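Local coordinates for protein cytosolic phospholipase A2 delta (Homo sapiens, PDB 5IZ5) that hydrolyses glycerophospholipids at the sn-2 position in a calcium-dependent manner, preferring linoleic acid there, and releases a free fatty acid and a lysophospholipid, at residues Gly451-Leu456 and Pro502-Gly507; Ser299-Val304 and Gln460-Leu465; Pro489-Phe494 and Met663-Arg668. The protein carries 3 engineered substitutions. All coordinates share one frame; numbering follows the deposited sequence.

How the interactions relate
The three contacts are neighbours within the catalytic domain, their centres about 16 Å (interactions 1 and 2) and about 14 Å (3 from either) apart. Along the chain the segments come as 299-304, 451-456, 460-465, 489-494, 502-507 and 663-668, so interaction 1 interleaves with both others, whereas interaction 2 closes before interaction 3 opens. Interactions 2 and 3 reach the same mixed sheet, through strands 463-471 and 492-494. The patches also touch: Leu456 O probably accepts from Arg300 NH2 (2.8 Å), and interactions 1 and 3 meet through Arg453 and Pro489. Segments distant in sequence thus meet beside one sheet, and each contact centres on an arginine.

Interaction 1. Residues Gly451-Leu456 and Pro502-Gly507; sequences GQRAAL and PPELFG
The guanidinium of Arg453 turns its edge to the carboxylate of Glu504, the two planes 33° apart. Both Glu504 OE1 and Pro503 CD lie at the guanidinium edge, close to its plane, while Pro503 CG comes in obliquely, 3.7 Å from Arg453 NH1. The evidence for pairing is twofold. Arg453 NH1 donates to Glu504 OE1 over 2.9 Å with a nearly straight N-H...O angle of 169°, reaching the oxygen on its syn side and only slightly out of the carboxylate plane. The second bond, from Arg453 NH2 to Glu504 OE2 at 3.0 Å, is weak because its hydrogen is bent well off the line to the acceptor (135°). Each terminal nitrogen therefore has its own oxygen, and the arginine engages end-on, but the two bonds are unequal.

The two side chains cross at about a right angle. A bend at chi3 of Arg453 swings its terminal group across to the glutamate, and Glu504 is itself folded at chi2. Both backbones are compact here: the 3-10 segment 503-505 is supported by the bond from Leu505 N to Pro502 O (2.9 Å), and Leu456 N bonds to Arg453 O (3.0 Å) in the other segment. The contact thus joins the loop before strand 463-471 to the loop after strand 499-501, away from the active site.

Arg453 NH1 has a further partner in the backbone carbonyl of Pro489, and the side chain also touches Tyr490. With NH1 serving a carboxylate and a carbonyl, and NH2 bonding weakly to the second carboxylate oxygen, rotation of the guanidinium should be restricted. Because both charged residues are partly exposed, solvent would be expected to screen their attraction to some degree.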
ATOM      1  N   GLY B 451      -5.703  -6.874  16.471  1.00 36.37           N
ATOM      2  CA  GLY B 451      -6.525  -7.735  17.319  1.00 36.46           C
ATOM      3  C   GLY B 451      -6.924  -9.053  16.680  1.00 38.52           C
ATOM      4  O   GLY B 451      -7.314  -9.994  17.381  1.00 39.00           O
ATOM      5  N   GLN B 452      -6.808  -9.133  15.352  1.00 37.97           N
ATOM      6  CA  GLN B 452      -7.097 -10.363  14.618  1.00 37.82           C
ATOM      7  C   GLN B 452      -6.053 -11.464  14.838  1.00 37.96           C
ATOM      8  O   GLN B 452      -6.306 -12.620  14.514  1.00 35.86           O
ATOM      9  CB  GLN B 452      -7.237 -10.076  13.117  1.00 38.54           C
ATOM     10  CG  GLN B 452      -8.383  -9.132  12.784  1.00 38.21           C
ATOM     11  CD  GLN B 452      -8.641  -8.998  11.295  1.00 38.24           C
ATOM     12  OE1 GLN B 452      -8.029  -9.678  10.469  1.00 37.21           O
ATOM     13  NE2 GLN B 452      -9.556  -8.111  10.943  1.00 38.31           N
ATOM     14  N   ARG B 453      -4.889 -11.113  15.382  1.00 38.13           N
ATOM     15  CA  ARG B 453      -3.897 -12.119  15.769  1.00 37.79           C
ATOM     16  C   ARG B 453      -4.459 -13.145  16.761  1.00 37.57           C
ATOM     17  O   ARG B 453      -4.045 -14.302  16.748  1.00 37.82           O
ATOM     18  CB  ARG B 453      -2.640 -11.457  16.343  1.00 37.89           C
ATOM     19  CG  ARG B 453      -1.806 -10.757  15.279  1.00 38.49           C
ATOM     20  CD  ARG B 453      -0.400 -10.437  15.751  1.00 38.21           C
ATOM     21  NE  ARG B 453      -0.386  -9.400  16.780  1.00 37.69           N
ATOM     22  CZ  ARG B 453      -0.189  -8.097  16.567  1.00 38.20           C
ATOM     23  NH1 ARG B 453       0.002  -7.614  15.340  1.00 36.88           N
ATOM     24  NH2 ARG B 453      -0.193  -7.264  17.605  1.00 38.32           N
ATOM     25  N   ALA B 454      -5.406 -12.727  17.600  1.00 37.85           N
ATOM     26  CA  ALA B 454      -6.049 -13.636  18.545  1.00 39.61           C
ATOM     27  C   ALA B 454      -6.800 -14.757  17.823  1.00 39.80           C
ATOM     28  O   ALA B 454      -6.839 -15.885  18.305  1.00 40.57           O
ATOM     29  CB  ALA B 454      -6.985 -12.875  19.474  1.00 37.85           C
ATOM     30  N   ALA B 455      -7.365 -14.451  16.656  1.00 40.09           N
ATOM     31  CA  ALA B 455      -8.046 -15.453  15.824  1.00 38.68           C
ATOM     32  C   ALA B 455      -7.107 -16.492  15.213  1.00 38.93           C
ATOM     33  O   ALA B 455      -7.567 -17.475  14.627  1.00 39.33           O
ATOM     34  CB  ALA B 455      -8.825 -14.763  14.719  1.00 38.53           C
ATOM     35  N   LEU B 456      -5.799 -16.281  15.343  1.00 39.06           N
ATOM     36  CA  LEU B 456      -4.803 -17.165  14.752  1.00 38.69           C
ATOM     37  C   LEU B 456      -3.890 -17.843  15.783  1.00 40.20           C
ATOM     38  O   LEU B 456      -2.982 -18.588  15.404  1.00 39.39           O
ATOM     39  CB  LEU B 456      -3.931 -16.354  13.795  1.00 38.73           C
ATOM     40  CG  LEU B 456      -4.643 -15.506  12.742  1.00 38.96           C
ATOM     41  CD1 LEU B 456      -3.627 -14.662  11.991  1.00 38.12           C
ATOM     42  CD2 LEU B 456      -5.435 -16.380  11.779  1.00 38.61           C
ATOM     43  N   PRO B 502       4.454  -4.273  11.345  1.00 34.24           N
ATOM     44  CA  PRO B 502       3.268  -4.785  12.010  1.00 34.23           C
ATOM     45  C   PRO B 502       2.081  -3.854  11.782  1.00 34.60           C
ATOM     46  O   PRO B 502       2.263  -2.642  11.676  1.00 34.73           O
ATOM     47  CB  PRO B 502       3.655  -4.801  13.496  1.00 34.72           C
ATOM     48  CG  PRO B 502       5.135  -4.700  13.546  1.00 34.66           C
ATOM     49  CD  PRO B 502       5.562  -4.006  12.286  1.00 34.77           C
ATOM     50  N   PRO B 503       0.868  -4.412  11.705  1.00 34.89           N
ATOM     51  CA  PRO B 503      -0.284  -3.582  11.389  1.00 35.56           C
ATOM     52  C   PRO B 503      -0.488  -2.435  12.368  1.00 36.94           C
ATOM     53  O   PRO B 503      -0.966  -1.376  11.962  1.00 34.71           O
ATOM     54  CB  PRO B 503      -1.457  -4.567  11.458  1.00 35.49           C
ATOM     55  CG  PRO B 503      -0.962  -5.699  12.292  1.00 34.47           C
ATOM     56  CD  PRO B 503       0.486  -5.813  11.946  1.00 34.54           C
ATOM     57  N   GLU B 504      -0.120  -2.639  13.639  1.00 38.98           N
ATOM     58  CA  GLU B 504      -0.247  -1.595  14.663  1.00 37.87           C
ATOM     59  C   GLU B 504       0.617  -0.374  14.350  1.00 37.42           C
ATOM     60  O   GLU B 504       0.305   0.719  14.792  1.00 40.16           O
ATOM     61  CB  GLU B 504       0.029  -2.129  16.086  1.00 40.33           C
ATOM     62  CG  GLU B 504       1.371  -2.809  16.295  1.00 40.24           C
ATOM     63  CD  GLU B 504       1.286  -4.313  16.123  1.00 42.11           C
ATOM     64  OE1 GLU B 504       0.780  -4.807  15.078  1.00 40.42           O
ATOM     65  OE2 GLU B 504       1.740  -4.999  17.054  1.00 44.84           O
ATOM     66  N   LEU B 505       1.663  -0.545  13.549  1.00 35.16           N
ATOM     67  CA  LEU B 505       2.517   0.570  13.157  1.00 37.33           C
ATOM     68  C   LEU B 505       2.194   1.182  11.786  1.00 37.90           C
ATOM     69  O   LEU B 505       2.790   2.190  11.410  1.00 38.45           O
ATOM     70  CB  LEU B 505       3.982   0.126  13.195  1.00 37.10           C
ATOM     71  CG  LEU B 505       4.528  -0.265  14.572  1.00 38.20           C
ATOM     72  CD1 LEU B 505       6.015  -0.546  14.462  1.00 38.16           C
ATOM     73  CD2 LEU B 505       4.275   0.818  15.617  1.00 38.45           C
ATOM     74  N   PHE B 506       1.262   0.589  11.041  1.00 38.40           N
ATOM     75  CA  PHE B 506       0.872   1.135   9.742  1.00 38.63           C
ATOM     76  C   PHE B 506       0.123   2.446   9.938  1.00 36.71           C
ATOM     77  O   PHE B 506      -0.892   2.494  10.634  1.00 36.03           O
ATOM     78  CB  PHE B 506      -0.003   0.168   8.943  1.00 40.09           C
ATOM     79  CG  PHE B 506      -0.595   0.795   7.724  1.00 41.62           C
ATOM     80  CD1 PHE B 506       0.178   0.989   6.590  1.00 43.49           C
ATOM     81  CD2 PHE B 506      -1.907   1.238   7.728  1.00 43.19           C
ATOM     82  CE1 PHE B 506      -0.351   1.594   5.467  1.00 44.08           C
ATOM     83  CE2 PHE B 506      -2.444   1.840   6.611  1.00 44.95           C
ATOM     84  CZ  PHE B 506      -1.666   2.020   5.484  1.00 43.95           C
ATOM     85  N   GLY B 507       0.626   3.497   9.301  1.00 35.72           N
ATOM     86  CA  GLY B 507       0.112   4.842   9.510  1.00 36.67           C
ATOM     87  C   GLY B 507       1.012   5.688  10.398  1.00 37.61           C
ATOM     88  O   GLY B 507       0.779   6.886  10.545  1.00 36.65           O
TER

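Interaction 2. Residues Ser299-Val304 and Gln460-Leu465; sequences SRRKQV and QNPLPL
Arg301 lays its guanidinium against the backbone of Asn461 and Pro462, and the packing is face-on. Pro462 N lies 3.6 Å above the plane, over its centre, and Asn461 C sits 3.3 Å above it, offset toward the rim. The proline ring joins in at the end of the group, with Pro462 CG 3.6 Å from Arg301 NH2. The chain leaves the helix toward the loop with its CG turned away from the backbone N (chi1 -175°), and a bend at chi2 (59°) folds the head over the peptide.

No direct hydrogen bond joins the two segments. Arg301 NH1 is 3.2 Å from Asn461 N, but both are donors. A water takes the polar role instead: at the guanidinium edge, in its plane, it accepts from Arg301 NH2 at 2.7 Å and gives a weak bond to Gln460 O at 3.3 Å. Further acceptors are the carbonyls of Val358, for NH2, and Gly459, for NH1, so the buried charge is met by backbone oxygens and water.

Arg301 thus packs helix 292-313 against the loop that leads into strand 463-471, which pairs in parallel with strand 360-363 inside the mixed sheet. Helix 367-375 also touches the strand's approach, where Tyr375 OH bonds to Pro462 O.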
ATOM      1  N   SER B 299       2.683 -23.757  11.091  1.00 40.63           N
ATOM      2  CA  SER B 299       2.847 -24.982  11.886  1.00 41.05           C
ATOM      3  C   SER B 299       1.597 -25.269  12.704  1.00 40.66           C
ATOM      4  O   SER B 299       1.112 -26.396  12.724  1.00 41.46           O
ATOM      5  CB  SER B 299       4.099 -24.915  12.777  1.00 41.38           C
ATOM      6  OG  SER B 299       3.965 -23.997  13.859  1.00 41.05           O
ATOM      7  N   ARG B 300       1.050 -24.240  13.342  1.00 41.14           N
ATOM      8  CA  ARG B 300      -0.191 -24.379  14.094  1.00 41.13           C
ATOM      9  C   ARG B 300      -1.367 -24.762  13.188  1.00 43.22           C
ATOM     10  O   ARG B 300      -2.112 -25.700  13.487  1.00 42.93           O
ATOM     11  CB  ARG B 300      -0.486 -23.080  14.861  1.00 42.15           C
ATOM     12  CG  ARG B 300       0.450 -22.856  16.035  1.00 42.62           C
ATOM     13  CD  ARG B 300       0.113 -21.667  16.919  1.00 42.37           C
ATOM     14  NE  ARG B 300      -0.393 -20.474  16.222  1.00 42.13           N
ATOM     15  CZ  ARG B 300       0.338 -19.406  15.889  1.00 41.53           C
ATOM     16  NH1 ARG B 300       1.638 -19.349  16.152  1.00 40.65           N
ATOM     17  NH2 ARG B 300      -0.241 -18.377  15.281  1.00 42.16           N
ATOM     18  N   ARG B 301      -1.507 -24.068  12.063  1.00 44.30           N
ATOM     19  CA  ARG B 301      -2.650 -24.275  11.175  1.00 44.31           C
ATOM     20  C   ARG B 301      -2.615 -25.649  10.505  1.00 43.71           C
ATOM     21  O   ARG B 301      -3.650 -26.282  10.347  1.00 40.68           O
ATOM     22  CB  ARG B 301      -2.719 -23.169  10.107  1.00 43.24           C
ATOM     23  CG  ARG B 301      -3.943 -23.218   9.200  1.00 42.16           C
ATOM     24  CD  ARG B 301      -5.239 -23.107   9.984  1.00 42.29           C
ATOM     25  NE  ARG B 301      -6.411 -23.128   9.120  1.00 41.82           N
ATOM     26  CZ  ARG B 301      -7.667 -23.126   9.559  1.00 41.82           C
ATOM     27  NH1 ARG B 301      -7.935 -23.103  10.864  1.00 41.59           N
ATOM     28  NH2 ARG B 301      -8.667 -23.152   8.687  1.00 41.77           N
ATOM     29  N   LYS B 302      -1.431 -26.099  10.109  1.00 46.37           N
ATOM     30  CA  LYS B 302      -1.298 -27.370   9.386  1.00 51.55           C
ATOM     31  C   LYS B 302      -1.697 -28.601  10.195  1.00 53.20           C
ATOM     32  O   LYS B 302      -2.070 -29.624   9.614  1.00 52.47           O
ATOM     33  CB  LYS B 302       0.110 -27.531   8.821  1.00 54.86           C
ATOM     34  CG  LYS B 302       0.301 -26.707   7.560  1.00 59.12           C
ATOM     35  CD  LYS B 302       1.731 -26.746   7.060  1.00 60.98           C
ATOM     36  CE  LYS B 302       1.898 -25.792   5.888  1.00 62.66           C
ATOM     37  NZ  LYS B 302       3.283 -25.824   5.350  1.00 63.73           N
ATOM     38  N   GLN B 303      -1.615 -28.508  11.522  1.00 55.46           N
ATOM     39  CA  GLN B 303      -2.159 -29.558  12.383  1.00 58.64           C
ATOM     40  C   GLN B 303      -3.669 -29.634  12.248  1.00 54.72           C
ATOM     41  O   GLN B 303      -4.228 -30.724  12.130  1.00 54.03           O
ATOM     42  CB  GLN B 303      -1.803 -29.319  13.850  1.00 62.31           C
ATOM     43  CG  GLN B 303      -0.399 -29.787  14.212  1.00 67.67           C
ATOM     44  CD  GLN B 303      -0.346 -31.304  14.370  1.00 74.95           C
ATOM     45  OE1 GLN B 303      -0.744 -31.847  15.404  1.00 81.83           O
ATOM     46  NE2 GLN B 303       0.120 -31.995  13.334  1.00 75.37           N
ATOM     47  N   VAL B 304      -4.321 -28.473  12.266  1.00 52.04           N
ATOM     48  CA  VAL B 304      -5.777 -28.412  12.129  1.00 50.45           C
ATOM     49  C   VAL B 304      -6.197 -28.880  10.735  1.00 49.25           C
ATOM     50  O   VAL B 304      -7.197 -29.576  10.585  1.00 49.00           O
ATOM     51  CB  VAL B 304      -6.334 -26.993  12.408  1.00 50.69           C
ATOM     52  CG1 VAL B 304      -7.841 -26.941  12.177  1.00 50.46           C
ATOM     53  CG2 VAL B 304      -6.019 -26.561  13.837  1.00 50.77           C
ATOM     54  N   GLN B 460      -6.626 -21.700  14.612  1.00 39.68           N
ATOM     55  CA  GLN B 460      -8.035 -22.088  14.576  1.00 40.15           C
ATOM     56  C   GLN B 460      -8.843 -21.418  13.455  1.00 40.73           C
ATOM     57  O   GLN B 460     -10.028 -21.712  13.284  1.00 42.07           O
ATOM     58  CB  GLN B 460      -8.699 -21.815  15.931  1.00 39.86           C
ATOM     59  CG  GLN B 460      -8.995 -20.350  16.250  1.00 40.13           C
ATOM     60  CD  GLN B 460      -7.829 -19.605  16.879  1.00 38.77           C
ATOM     61  OE1 GLN B 460      -6.667 -19.968  16.699  1.00 39.00           O
ATOM     62  NE2 GLN B 460      -8.139 -18.545  17.609  1.00 38.29           N
ATOM     63  N   ASN B 461      -8.213 -20.504  12.724  1.00 40.02           N
ATOM     64  CA  ASN B 461      -8.812 -19.899  11.537  1.00 40.12           C
ATOM     65  C   ASN B 461      -7.736 -19.763  10.469  1.00 38.64           C
ATOM     66  O   ASN B 461      -6.545 -19.836  10.786  1.00 40.10           O
ATOM     67  CB  ASN B 461      -9.401 -18.514  11.850  1.00 40.21           C
ATOM     68  CG  ASN B 461     -10.565 -18.565  12.827  1.00 40.73           C
ATOM     69  OD1 ASN B 461     -11.668 -18.988  12.482  1.00 40.75           O
ATOM     70  ND2 ASN B 461     -10.337 -18.087  14.047  1.00 42.80           N
ATOM     71  N   PRO B 462      -8.138 -19.582   9.193  1.00 38.11           N
ATOM     72  CA  PRO B 462      -7.130 -19.281   8.162  1.00 37.90           C
ATOM     73  C   PRO B 462      -6.506 -17.893   8.358  1.00 36.71           C
ATOM     74  O   PRO B 462      -7.105 -17.040   9.013  1.00 35.64           O
ATOM     75  CB  PRO B 462      -7.929 -19.320   6.849  1.00 38.52           C
ATOM     76  CG  PRO B 462      -9.262 -19.901   7.189  1.00 38.67           C
ATOM     77  CD  PRO B 462      -9.499 -19.614   8.638  1.00 37.88           C
ATOM     78  N   LEU B 463      -5.318 -17.678   7.804  1.00 37.29           N
ATOM     79  CA  LEU B 463      -4.690 -16.353   7.825  1.00 39.86           C
ATOM     80  C   LEU B 463      -5.403 -15.438   6.814  1.00 39.87           C
ATOM     81  O   LEU B 463      -5.439 -15.757   5.623  1.00 39.42           O
ATOM     82  CB  LEU B 463      -3.205 -16.441   7.468  1.00 39.99           C
ATOM     83  CG  LEU B 463      -2.465 -15.094   7.423  1.00 44.01           C
ATOM     84  CD1 LEU B 463      -2.212 -14.570   8.823  1.00 46.18           C
ATOM     85  CD2 LEU B 463      -1.151 -15.209   6.683  1.00 45.69           C
ATOM     86  N   PRO B 464      -5.963 -14.308   7.280  1.00 37.77           N
ATOM     87  CA  PRO B 464      -6.643 -13.380   6.383  1.00 37.69           C
ATOM     88  C   PRO B 464      -5.680 -12.393   5.726  1.00 37.67           C
ATOM     89  O   PRO B 464      -4.817 -11.821   6.396  1.00 38.97           O
ATOM     90  CB  PRO B 464      -7.606 -12.654   7.312  1.00 37.75           C
ATOM     91  CG  PRO B 464      -6.899 -12.622   8.615  1.00 37.10           C
ATOM     92  CD  PRO B 464      -6.020 -13.845   8.675  1.00 38.22           C
ATOM     93  N   LEU B 465      -5.833 -12.206   4.419  1.00 37.69           N
ATOM     94  CA  LEU B 465      -4.973 -11.320   3.639  1.00 36.19           C
ATOM     95  C   LEU B 465      -5.831 -10.302   2.883  1.00 37.90           C
ATOM     96  O   LEU B 465      -6.650 -10.667   2.034  1.00 37.83           O
ATOM     97  CB  LEU B 465      -4.128 -12.143   2.669  1.00 36.88           C
ATOM     98  CG  LEU B 465      -3.139 -13.103   3.356  1.00 36.79           C
ATOM     99  CD1 LEU B 465      -2.733 -14.250   2.444  1.00 36.69           C
ATOM    100  CD2 LEU B 465      -1.909 -12.354   3.852  1.00 36.01           C
TER
HETATM  101  O   HOH W   1     -10.657 -23.276  10.445  1.00 49.66           O

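Interaction 3. Residues Pro489-Phe494 and Met663-Arg668. With SO4 (sulfate ion), chain N.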
ATOM      1  N   PRO B 489      -2.927  -9.728   9.879  1.00 35.76           N
ATOM      2  CA  PRO B 489      -2.790  -9.449  11.310  1.00 35.21           C
ATOM      3  C   PRO B 489      -1.344  -9.423  11.808  1.00 33.31           C
ATOM      4  O   PRO B 489      -1.081  -8.840  12.858  1.00 34.83           O
ATOM      5  CB  PRO B 489      -3.559 -10.600  11.970  1.00 36.67           C
ATOM      6  CG  PRO B 489      -4.499 -11.084  10.916  1.00 36.91           C
ATOM      7  CD  PRO B 489      -3.725 -10.943   9.644  1.00 36.28           C
ATOM      8  N   TYR B 490      -0.426 -10.039  11.066  1.00 33.02           N
ATOM      9  CA  TYR B 490       0.991 -10.046  11.419  1.00 34.98           C
ATOM     10  C   TYR B 490       1.802  -8.931  10.765  1.00 36.95           C
ATOM     11  O   TYR B 490       2.704  -8.382  11.400  1.00 36.51           O
ATOM     12  CB  TYR B 490       1.632 -11.400  11.076  1.00 35.66           C
ATOM     13  CG  TYR B 490       1.017 -12.573  11.807  1.00 36.55           C
ATOM     14  CD1 TYR B 490       0.817 -12.535  13.184  1.00 36.83           C
ATOM     15  CD2 TYR B 490       0.650 -13.729  11.124  1.00 36.66           C
ATOM     16  CE1 TYR B 490       0.263 -13.606  13.856  1.00 37.77           C
ATOM     17  CE2 TYR B 490       0.083 -14.804  11.789  1.00 37.06           C
ATOM     18  CZ  TYR B 490      -0.105 -14.738  13.153  1.00 37.12           C
ATOM     19  OH  TYR B 490      -0.658 -15.796  13.824  1.00 37.68           O
ATOM     20  N   GLU B 491       1.522  -8.603   9.507  1.00 37.24           N
ATOM     21  CA  GLU B 491       2.277  -7.542   8.858  1.00 38.01           C
ATOM     22  C   GLU B 491       1.609  -6.924   7.633  1.00 38.61           C
ATOM     23  O   GLU B 491       0.762  -7.542   6.975  1.00 36.43           O
ATOM     24  CB  GLU B 491       3.696  -8.012   8.505  1.00 39.67           C
ATOM     25  CG  GLU B 491       3.779  -9.296   7.711  1.00 41.46           C
ATOM     26  CD  GLU B 491       5.194  -9.645   7.272  1.00 41.94           C
ATOM     27  OE1 GLU B 491       6.168  -9.157   7.881  1.00 42.92           O
ATOM     28  OE2 GLU B 491       5.332 -10.423   6.310  1.00 45.45           O
ATOM     29  N   VAL B 492       2.016  -5.685   7.369  1.00 37.53           N
ATOM     30  CA  VAL B 492       1.514  -4.871   6.280  1.00 36.14           C
ATOM     31  C   VAL B 492       2.725  -4.404   5.488  1.00 35.68           C
ATOM     32  O   VAL B 492       3.687  -3.890   6.065  1.00 35.93           O
ATOM     33  CB  VAL B 492       0.762  -3.638   6.818  1.00 36.32           C
ATOM     34  CG1 VAL B 492       0.294  -2.756   5.674  1.00 36.79           C
ATOM     35  CG2 VAL B 492      -0.423  -4.060   7.684  1.00 36.52           C
ATOM     36  N   GLY B 493       2.698  -4.592   4.175  1.00 36.03           N
ATOM     37  CA  GLY B 493       3.839  -4.206   3.364  1.00 36.13           C
ATOM     38  C   GLY B 493       3.755  -4.441   1.877  1.00 35.60           C
ATOM     39  O   GLY B 493       2.745  -4.909   1.352  1.00 36.03           O
ATOM     40  N   PHE B 494       4.854  -4.094   1.216  1.00 36.11           N
ATOM     41  CA  PHE B 494       4.965  -4.118  -0.223  1.00 36.57           C
ATOM     42  C   PHE B 494       5.573  -5.426  -0.664  1.00 37.97           C
ATOM     43  O   PHE B 494       6.701  -5.736  -0.283  1.00 37.15           O
ATOM     44  CB  PHE B 494       5.893  -2.988  -0.703  1.00 36.30           C
ATOM     45  CG  PHE B 494       5.297  -1.626  -0.619  1.00 36.50           C
ATOM     46  CD1 PHE B 494       4.830  -1.002  -1.767  1.00 36.33           C
ATOM     47  CD2 PHE B 494       5.243  -0.935   0.592  1.00 36.46           C
ATOM     48  CE1 PHE B 494       4.296   0.267  -1.705  1.00 35.71           C
ATOM     49  CE2 PHE B 494       4.706   0.335   0.658  1.00 36.55           C
ATOM     50  CZ  PHE B 494       4.230   0.935  -0.497  1.00 36.63           C
ATOM     51  N   MET B 663      -1.731 -14.716  -2.908  1.00 54.60           N
ATOM     52  CA  MET B 663      -1.541 -16.154  -3.113  1.00 53.72           C
ATOM     53  C   MET B 663      -0.190 -16.495  -3.756  1.00 53.64           C
ATOM     54  O   MET B 663       0.178 -17.662  -3.786  1.00 54.17           O
ATOM     55  CB  MET B 663      -2.691 -16.753  -3.941  1.00 53.42           C
ATOM     56  CG  MET B 663      -4.068 -16.663  -3.282  1.00 54.02           C
ATOM     57  SD  MET B 663      -4.097 -17.428  -1.648  1.00 56.11           S
ATOM     58  CE  MET B 663      -5.782 -17.147  -1.113  1.00 54.68           C
ATOM     59  N   PHE B 664       0.553 -15.492  -4.239  1.00 53.14           N
ATOM     60  CA  PHE B 664       1.859 -15.727  -4.878  1.00 53.66           C
ATOM     61  C   PHE B 664       3.055 -15.050  -4.220  1.00 52.19           C
ATOM     62  O   PHE B 664       4.133 -14.986  -4.808  1.00 52.13           O
ATOM     63  CB  PHE B 664       1.788 -15.334  -6.355  1.00 56.12           C
ATOM     64  CG  PHE B 664       0.819 -16.157  -7.124  1.00 59.42           C
ATOM     65  CD1 PHE B 664       1.189 -17.403  -7.588  1.00 63.32           C
ATOM     66  CD2 PHE B 664      -0.477 -15.714  -7.343  1.00 61.45           C
ATOM     67  CE1 PHE B 664       0.292 -18.185  -8.282  1.00 64.01           C
ATOM     68  CE2 PHE B 664      -1.381 -16.491  -8.036  1.00 62.71           C
ATOM     69  CZ  PHE B 664      -0.993 -17.733  -8.505  1.00 64.20           C
ATOM     70  N   ARG B 665       2.879 -14.546  -3.008  1.00 50.79           N
ATOM     71  CA  ARG B 665       4.023 -14.088  -2.240  1.00 50.07           C
ATOM     72  C   ARG B 665       4.956 -15.288  -2.028  1.00 51.72           C
ATOM     73  O   ARG B 665       4.479 -16.384  -1.725  1.00 52.15           O
ATOM     74  CB  ARG B 665       3.582 -13.522  -0.895  1.00 48.47           C
ATOM     75  CG  ARG B 665       4.747 -13.071  -0.030  1.00 47.02           C
ATOM     76  CD  ARG B 665       4.291 -12.374   1.234  1.00 45.77           C
ATOM     77  NE  ARG B 665       5.423 -12.037   2.094  1.00 45.11           N
ATOM     78  CZ  ARG B 665       5.327 -11.403   3.261  1.00 44.98           C
ATOM     79  NH1 ARG B 665       4.142 -11.014   3.735  1.00 44.53           N
ATOM     80  NH2 ARG B 665       6.427 -11.150   3.964  1.00 46.04           N
ATOM     81  N   PRO B 666       6.278 -15.093  -2.198  1.00 53.16           N
ATOM     82  CA  PRO B 666       7.221 -16.198  -1.997  1.00 53.20           C
ATOM     83  C   PRO B 666       7.084 -16.860  -0.625  1.00 53.28           C
ATOM     84  O   PRO B 666       6.918 -16.173   0.381  1.00 52.64           O
ATOM     85  CB  PRO B 666       8.590 -15.525  -2.133  1.00 54.17           C
ATOM     86  CG  PRO B 666       8.345 -14.342  -3.004  1.00 55.05           C
ATOM     87  CD  PRO B 666       6.959 -13.870  -2.665  1.00 54.17           C
ATOM     88  N   GLY B 667       7.138 -18.188  -0.597  1.00 53.20           N
ATOM     89  CA  GLY B 667       7.016 -18.930   0.649  1.00 51.54           C
ATOM     90  C   GLY B 667       5.644 -19.524   0.883  1.00 50.46           C
ATOM     91  O   GLY B 667       5.522 -20.510   1.603  1.00 52.31           O
ATOM     92  N   ARG B 668       4.606 -18.950   0.279  1.00 49.45           N
ATOM     93  CA  ARG B 668       3.238 -19.408   0.545  1.00 48.91           C
ATOM     94  C   ARG B 668       2.905 -20.757  -0.117  1.00 50.06           C
ATOM     95  O   ARG B 668       2.165 -21.556   0.455  1.00 49.70           O
ATOM     96  CB  ARG B 668       2.216 -18.328   0.170  1.00 48.33           C
ATOM     97  CG  ARG B 668       2.370 -17.067   1.016  1.00 46.59           C
ATOM     98  CD  ARG B 668       1.040 -16.477   1.446  1.00 44.64           C
ATOM     99  NE  ARG B 668       1.233 -15.497   2.518  1.00 43.06           N
ATOM    100  CZ  ARG B 668       1.146 -14.175   2.386  1.00 42.32           C
ATOM    101  NH1 ARG B 668       0.844 -13.616   1.218  1.00 40.91           N
ATOM    102  NH2 ARG B 668       1.361 -13.397   3.443  1.00 42.09           N
TER
HETATM  103  S   SO4 N 902       8.514 -19.976  -3.310  1.00 83.29           S
HETATM  104  O1  SO4 N 902       7.060 -20.243  -3.309  1.00 80.24           O
HETATM  105  O2  SO4 N 902       9.195 -20.987  -4.147  1.00 88.66           O
HETATM  106  O3  SO4 N 902       8.771 -18.636  -3.885  1.00 83.90           O
HETATM  107  O4  SO4 N 902       9.050 -20.054  -1.930  1.00 78.87           O
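A buried salt bridge links Glu491, directly ahead of strand 492-494, to Arg665, the first residue of a type II beta turn that ends at Arg668. Both terminal nitrogens of Arg665 converge end-on upon one oxygen: Glu491 OE2 accepts from Arg665 NH2 at 2.7 Å and from Arg665 NH1 at 2.9 Å. The NH2 bond arrives nearly along the C-O direction of the carboxylate, the NH1 bond on its anti side; both are bent, to 144° and 134° respectively, as expected where two donors share one oxygen. Carboxylate and guanidinium are only 12° from coplanar, and the arginine chain, extended from CG to NE, reaches the glutamate at an oblique crossing.

Strand 492-494 belongs to the mixed sheet of the catalytic domain, between strands 482-487 and 499-501, and these two neighbours supply more partners: Glu486 forms a second salt bridge with Arg665 NH1, and Phe500 a cation-pi contact. Glycine suits the third place of the turn, which Arg668 N closes by bonding to Arg665 O at 3.3 Å. Gly667 N gives weak bonds to two oxygens of a sulfate ion, probably from the crystallisation liquor: O4 at 3.0 Å and O1 at 3.4 Å.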